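Local coordinates for glycerate dehydrogenase related protein (Thermoplasma acidophilum, PDB 3GVX), which probably reduces glyoxylate or hydroxypyruvate with a nicotinamide cofactor, as a member of the D-isomer specific 2-hydroxyacid dehydrogenase family, at residues Ser76-His88 with Ala257-Leu271. Numbering follows the deposited sequence.
Sequences SNAGAYSISVAEH and AGGMSGEIMDIAIQL. With K (potassium ion), chain D.
Asn-77 CG and Ser-84 OG both lie anti to their backbone N (chi1 -178° in each), which turns the Asn-77 amide toward Ala-268 and the Ser-84 hydroxyl toward Ala-257. The contact joins the two interdomain crossings of the D-2-hydroxyacid dehydrogenase fold: helix 79-97 leads from the five-stranded domain to the Rossmann-type domain, and 257-271 returns. Asn-77 ND2 gives a hydrogen bond to Ala-268 O (2.8 Å), from above the carbonyl plane and bent to 143° at the hydrogen. ND2 also bonds Ile-56 O. With an alanine in place of Asn-77, both carbonyls would probably lose this donor, and a gap would be likely beside Leu-271, whose CB lies 3.5 Å from Asn-77 OD1. Ala-80 CB packs on Ile-267 CG2 and Leu-271 CD1, both at 4.0 Å. Gly-258 CA sits 3.5 Å from Tyr-81 CE1; a side chain there would clash with the ring. Ser-84 OG donates to Ala-257 O in its carbonyl plane (2.7 Å). The Ala-257 CA lies over one face of the His-88 ring, a CH-pi contact. His-88 NE2 is hydrogen-bonded to Ser-253 OG. Val-256 O of the same chain, Thr-117 OG1 of the second subunit and a water help bind a potassium ion, which His-88 ND1 meets at 2.7 Å and Ala-257 O at a longer 3.3 Å.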
# COMPACT_ATOMS: atom_id res chain seq x y z
N SER B 76 0.13 4.53 27.00
CA SER B 76 1.26 5.06 26.26
C SER B 76 0.80 5.31 24.83
O SER B 76 -0.35 5.08 24.49
CB SER B 76 2.46 4.10 26.32
OG SER B 76 2.18 2.87 25.70
N ASN B 77 1.72 5.78 23.99
CA ASN B 77 1.37 6.13 22.62
C ASN B 77 2.37 5.59 21.59
O ASN B 77 3.27 6.31 21.17
CB ASN B 77 1.27 7.66 22.56
CG ASN B 77 0.86 8.17 21.20
OD1 ASN B 77 -0.05 7.65 20.57
ND2 ASN B 77 1.52 9.24 20.77
N ALA B 78 2.19 4.34 21.18
CA ALA B 78 3.09 3.67 20.23
C ALA B 78 2.53 3.38 18.84
O ALA B 78 3.21 2.78 18.01
CB ALA B 78 3.62 2.36 20.85
N GLY B 79 1.31 3.81 18.57
CA GLY B 79 0.73 3.57 17.27
C GLY B 79 1.48 4.07 16.05
O GLY B 79 1.53 3.36 15.04
N ALA B 80 2.08 5.26 16.13
CA ALA B 80 2.81 5.86 15.02
C ALA B 80 3.93 4.97 14.50
O ALA B 80 4.17 4.87 13.30
CB ALA B 80 3.38 7.23 15.42
N TYR B 81 4.58 4.29 15.42
CA TYR B 81 5.67 3.42 15.05
C TYR B 81 5.25 2.23 14.19
O TYR B 81 5.85 2.00 13.15
CB TYR B 81 6.40 2.94 16.30
CG TYR B 81 7.58 2.08 16.00
CD1 TYR B 81 8.80 2.64 15.62
CD2 TYR B 81 7.49 0.70 16.06
CE1 TYR B 81 9.90 1.84 15.32
CE2 TYR B 81 8.58 -0.12 15.76
CZ TYR B 81 9.79 0.45 15.39
OH TYR B 81 10.87 -0.34 15.13
N SER B 82 4.24 1.47 14.61
CA SER B 82 3.80 0.35 13.80
C SER B 82 3.17 0.83 12.49
O SER B 82 3.32 0.18 11.46
CB SER B 82 2.85 -0.58 14.59
OG SER B 82 2.10 0.12 15.55
N ILE B 83 2.48 1.96 12.53
CA ILE B 83 1.87 2.54 11.33
C ILE B 83 2.98 2.79 10.31
O ILE B 83 2.90 2.38 9.16
CB ILE B 83 1.18 3.89 11.65
CG1 ILE B 83 -0.16 3.62 12.33
CG2 ILE B 83 1.06 4.74 10.38
CD1 ILE B 83 -0.86 4.85 12.85
N SER B 84 4.02 3.47 10.77
CA SER B 84 5.17 3.80 9.96
C SER B 84 5.85 2.55 9.44
O SER B 84 6.19 2.48 8.28
CB SER B 84 6.15 4.63 10.76
OG SER B 84 7.27 5.00 9.98
N VAL B 85 6.06 1.57 10.31
CA VAL B 85 6.73 0.35 9.89
C VAL B 85 5.93 -0.47 8.86
O VAL B 85 6.51 -1.02 7.93
CB VAL B 85 7.10 -0.57 11.10
CG1 VAL B 85 7.70 -1.88 10.59
CG2 VAL B 85 8.07 0.14 12.03
N ALA B 86 4.61 -0.54 9.04
CA ALA B 86 3.77 -1.27 8.10
C ALA B 86 3.83 -0.61 6.73
O ALA B 86 3.87 -1.29 5.71
CB ALA B 86 2.33 -1.33 8.61
N GLU B 87 3.86 0.73 6.71
CA GLU B 87 3.94 1.48 5.46
C GLU B 87 5.27 1.25 4.76
O GLU B 87 5.33 1.18 3.54
CB GLU B 87 3.78 2.98 5.70
CG GLU B 87 2.37 3.47 5.90
CD GLU B 87 2.31 5.00 5.97
OE1 GLU B 87 3.22 5.66 5.43
OE2 GLU B 87 1.36 5.55 6.55
N HIS B 88 6.33 1.13 5.54
CA HIS B 88 7.64 0.90 4.96
C HIS B 88 7.74 -0.50 4.39
O HIS B 88 8.41 -0.72 3.39
CB HIS B 88 8.76 1.09 5.98
CG HIS B 88 10.12 1.11 5.37
ND1 HIS B 88 10.67 2.25 4.83
CD2 HIS B 88 11.01 0.11 5.12
CE1 HIS B 88 11.84 1.96 4.29
NE2 HIS B 88 12.06 0.67 4.45
N ALA B 257 12.48 2.13 8.80
CA ALA B 257 11.06 1.79 8.75
C ALA B 257 10.22 2.53 9.79
O ALA B 257 9.15 3.06 9.47
CB ALA B 257 10.87 0.27 8.90
N GLY B 258 10.70 2.60 11.02
CA GLY B 258 9.96 3.28 12.08
C GLY B 258 10.41 4.71 12.32
O GLY B 258 10.28 5.25 13.42
N GLY B 259 10.95 5.32 11.28
CA GLY B 259 11.45 6.67 11.38
C GLY B 259 12.95 6.60 11.63
O GLY B 259 13.64 5.74 11.09
N MSE B 260 13.44 7.50 12.47
CA MSE B 260 14.86 7.58 12.81
C MSE B 260 14.97 7.89 14.29
O MSE B 260 14.01 8.39 14.89
CB MSE B 260 15.52 8.72 12.05
CG MSE B 260 16.37 8.37 10.88
SE MSE B 260 16.43 9.85 9.89
CE MSE B 260 17.88 10.67 10.50
N SER B 261 16.14 7.61 14.84
CA SER B 261 16.48 7.89 16.23
C SER B 261 15.31 8.21 17.15
O SER B 261 14.44 7.38 17.41
CB SER B 261 17.44 9.07 16.28
OG SER B 261 16.77 10.27 15.91
N GLY B 262 15.35 9.43 17.67
CA GLY B 262 14.32 9.95 18.54
C GLY B 262 13.44 10.84 17.70
O GLY B 262 13.12 11.97 18.08
N GLU B 263 13.07 10.36 16.51
CA GLU B 263 12.22 11.15 15.65
C GLU B 263 10.84 11.20 16.27
O GLU B 263 10.34 10.20 16.79
CB GLU B 263 12.11 10.58 14.21
CG GLU B 263 11.10 11.38 13.36
CD GLU B 263 11.38 11.35 11.86
OE1 GLU B 263 11.19 10.29 11.22
OE2 GLU B 263 11.79 12.40 11.31
N ILE B 264 10.24 12.38 16.27
CA ILE B 264 8.89 12.48 16.76
C ILE B 264 8.08 12.82 15.52
O ILE B 264 8.24 13.87 14.92
CB ILE B 264 8.65 13.59 17.80
CG1 ILE B 264 9.22 13.19 19.16
CG2 ILE B 264 7.13 13.83 17.94
CD1 ILE B 264 10.74 13.08 19.22
N MSE B 265 7.22 11.88 15.14
CA MSE B 265 6.37 12.07 14.01
C MSE B 265 5.24 12.97 14.50
O MSE B 265 4.73 12.79 15.60
CB MSE B 265 5.90 10.71 13.55
CG MSE B 265 7.08 9.86 13.05
SE MSE B 265 6.62 8.18 12.58
CE MSE B 265 5.57 8.53 11.23
N ASP B 266 4.91 13.98 13.68
CA ASP B 266 3.86 14.96 14.00
C ASP B 266 2.54 14.33 14.28
O ASP B 266 1.64 14.96 14.81
CB ASP B 266 3.62 15.91 12.83
CG ASP B 266 4.85 16.66 12.43
OD1 ASP B 266 5.78 16.75 13.26
OD2 ASP B 266 4.87 17.17 11.29
N ILE B 267 2.42 13.10 13.86
CA ILE B 267 1.20 12.36 14.01
C ILE B 267 1.03 11.72 15.40
O ILE B 267 -0.10 11.44 15.82
CB ILE B 267 1.16 11.35 12.84
CG1 ILE B 267 -0.07 11.63 11.98
CG2 ILE B 267 1.38 9.92 13.32
CD1 ILE B 267 -1.35 11.90 12.75
N ALA B 268 2.14 11.54 16.11
CA ALA B 268 2.14 10.95 17.45
C ALA B 268 1.26 11.73 18.42
O ALA B 268 0.42 11.15 19.10
CB ALA B 268 3.57 10.86 17.99
N ILE B 269 1.41 13.05 18.44
CA ILE B 269 0.63 13.87 19.34
C ILE B 269 -0.88 13.75 19.12
O ILE B 269 -1.64 13.72 20.07
CB ILE B 269 1.10 15.36 19.30
CG1 ILE B 269 0.50 16.12 20.49
CG2 ILE B 269 0.80 15.99 17.94
CD1 ILE B 269 1.03 15.64 21.84
N GLN B 270 -1.30 13.63 17.87
CA GLN B 270 -2.72 13.48 17.58
C GLN B 270 -3.26 12.15 18.06
O GLN B 270 -4.35 12.07 18.61
CB GLN B 270 -3.00 13.61 16.09
CG GLN B 270 -4.47 13.71 15.76
CD GLN B 270 -4.70 14.05 14.31
OE1 GLN B 270 -3.98 14.88 13.74
NE2 GLN B 270 -5.69 13.43 13.70
N LEU B 271 -2.49 11.09 17.82
CA LEU B 271 -2.89 9.75 18.26
C LEU B 271 -3.01 9.72 19.78
O LEU B 271 -3.88 9.04 20.33
CB LEU B 271 -1.87 8.70 17.77
CG LEU B 271 -1.80 8.50 16.25
CD1 LEU B 271 -0.52 7.76 15.88
CD2 LEU B 271 -3.05 7.76 15.76
K K D . 9.94 4.23 6.50
O HOH W 1 7.38 4.41 6.68